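Local coordinates for FAD:protein FMN transferase (Vibrio cholerae, PDB 6NXI), which probably transfers the FMN moiety of FAD to the hydroxyl group of a threonine in a target flavoprotein, with magnesium as cofactor, at residues Ala166-Leu169 / Gln170-Ile174. Sequence-based numbering, arbitrary orientation. Where two conformers were deposited one is given.
Sequences ADYL and QSQGI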
loop_
_atom_site.group_PDB
_atom_site.type_symbol
_atom_site.label_atom_id
_atom_site.label_comp_id
_atom_site.label_asym_id
_atom_site.label_seq_id
_atom_site.Cartn_x
_atom_site.Cartn_y
_atom_site.Cartn_z
ATOM N N ALA A 166 13.761 2.656 5.472
ATOM C CA ALA A 166 14.545 1.420 5.772
ATOM C C ALA A 166 15.920 1.588 5.134
ATOM O O ALA A 166 16.957 1.343 5.801
ATOM C CB ALA A 166 13.822 0.173 5.339
ATOM N N ASP A 167 15.978 2.082 3.890
ATOM C CA ASP A 167 17.295 2.265 3.227
ATOM C C ASP A 167 18.098 3.352 3.921
ATOM O O ASP A 167 19.333 3.180 4.020
ATOM C CB ASP A 167 17.151 2.636 1.757
ATOM C CG ASP A 167 16.615 1.519 0.891
ATOM O OD1 ASP A 167 16.489 0.380 1.368
ATOM O OD2 ASP A 167 16.344 1.805 -0.273
ATOM N N TYR A 168 17.462 4.412 4.390
ATOM C CA TYR A 168 18.145 5.471 5.166
ATOM C C TYR A 168 18.736 4.859 6.448
ATOM O O TYR A 168 19.917 5.158 6.816
ATOM C CB TYR A 168 17.224 6.656 5.466
ATOM C CG TYR A 168 17.853 7.618 6.445
ATOM C CD1 TYR A 168 18.969 8.345 6.099
ATOM C CD2 TYR A 168 17.413 7.749 7.755
ATOM C CE1 TYR A 168 19.559 9.230 6.970
ATOM C CE2 TYR A 168 18.022 8.605 8.656
ATOM C CZ TYR A 168 19.124 9.338 8.274
ATOM O OH TYR A 168 19.701 10.171 9.188
ATOM N N LEU A 169 17.964 4.054 7.169
ATOM C CA LEU A 169 18.489 3.499 8.437
ATOM C C LEU A 169 19.726 2.642 8.122
ATOM O O LEU A 169 20.715 2.754 8.858
ATOM C CB LEU A 169 17.409 2.724 9.168
ATOM C CG LEU A 169 16.251 3.553 9.705
ATOM C CD1 LEU A 169 15.251 2.614 10.373
ATOM C CD2 LEU A 169 16.727 4.593 10.715
ATOM N N GLN A 170 19.663 1.831 7.074
ATOM C CA GLN A 170 20.832 1.007 6.646
ATOM C C GLN A 170 22.014 1.919 6.333
ATOM O O GLN A 170 23.163 1.582 6.720
ATOM C CB GLN A 170 20.394 0.143 5.477
ATOM C CG GLN A 170 19.462 -0.948 5.939
ATOM C CD GLN A 170 18.997 -1.900 4.872
ATOM O OE1 GLN A 170 18.117 -2.713 5.141
ATOM N NE2 GLN A 170 19.593 -1.810 3.671
ATOM N N SER A 171 21.783 3.031 5.617
ATOM C CA SER A 171 22.845 3.985 5.218
ATOM C C SER A 171 23.509 4.531 6.482
ATOM O O SER A 171 24.700 4.888 6.435
ATOM C CB SER A 171 22.303 5.091 4.339
ATOM O OG SER A 171 21.745 6.145 5.118
ATOM N N GLN A 172 22.798 4.556 7.611
ATOM C CA GLN A 172 23.321 5.081 8.905
ATOM C C GLN A 172 23.892 3.940 9.773
ATOM O O GLN A 172 24.255 4.230 10.951
ATOM C CB GLN A 172 22.168 5.829 9.594
ATOM C CG GLN A 172 21.804 7.145 8.918
ATOM C CD GLN A 172 22.909 8.165 9.020
ATOM O OE1 GLN A 172 23.484 8.347 10.071
ATOM N NE2 GLN A 172 23.230 8.831 7.922
ATOM N N GLY A 173 24.004 2.712 9.254
ATOM C CA GLY A 173 24.621 1.568 9.957
ATOM C C GLY A 173 23.710 1.011 11.017
ATOM O O GLY A 173 24.198 0.343 11.931
ATOM N N ILE A 174 22.394 1.143 10.804
ATOM C CA ILE A 174 21.382 0.534 11.709
ATOM C C ILE A 174 20.845 -0.741 11.055
ATOM O O ILE A 174 20.152 -0.632 10.044
ATOM C CB ILE A 174 20.271 1.550 12.022
ATOM C CG1 ILE A 174 20.858 2.778 12.712
ATOM C CG2 ILE A 174 19.123 0.969 12.835
ATOM C CD1 ILE A 174 19.929 3.945 12.697
#
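Two groups grip Tyr168 O. The hydroxyl of Ser171 donates a hydrogen bond from OG to Tyr168 O at 2.7 Å, reaching the oxygen well off the line of the carbonyl bond. With chi1 at 84°, OG lies between the backbone N and the carbonyl carbon of its own residue, which turns it back toward the preceding turn. The second donor is Gln172 N, 3.0 Å from Tyr168 O, and this bond is weak. The same N-H is shared with Leu169 O in another weak bond. Leu169 O has a straighter partner in Ile174 N, at 3.0 Å with an angle of 156° at the hydrogen. This 6→1 bond pairs with a 5→2 bond from Gly173 N to Gln170 O, at 2.9 Å. Together they form a Schellman motif that closes helix 157-171, with Gly173 as the C-prime residue at positive phi. The chain then runs on toward strand 177-181 of the large antiparallel sheet. Ile174 is brought back against the last turn, where its CD1 meets Leu169 CD2 at 3.8 Å. Ile174 also touches Leu35 of helix 32-50, while Leu169 packs on Tyr177 and Val179 of the strand. CG of Gln172 lies over one face of the Tyr168 ring and makes a CH-pi contact, 3.9 Å from the ring centroid. The Gln172 chain bends at chi2, and its amide plane is turned 31° from the ring plane. Tyr168 also packs on Leu35, Glu38 and Leu42. One turn back, Gln170 N bonds to Ala166 O at 3.0 Å. The extended Gln170 side chain passes this same oxygen, with CG 3.4 Å from Ala166 O, and its OE1 is hydrogen-bonded to Tyr177 OH.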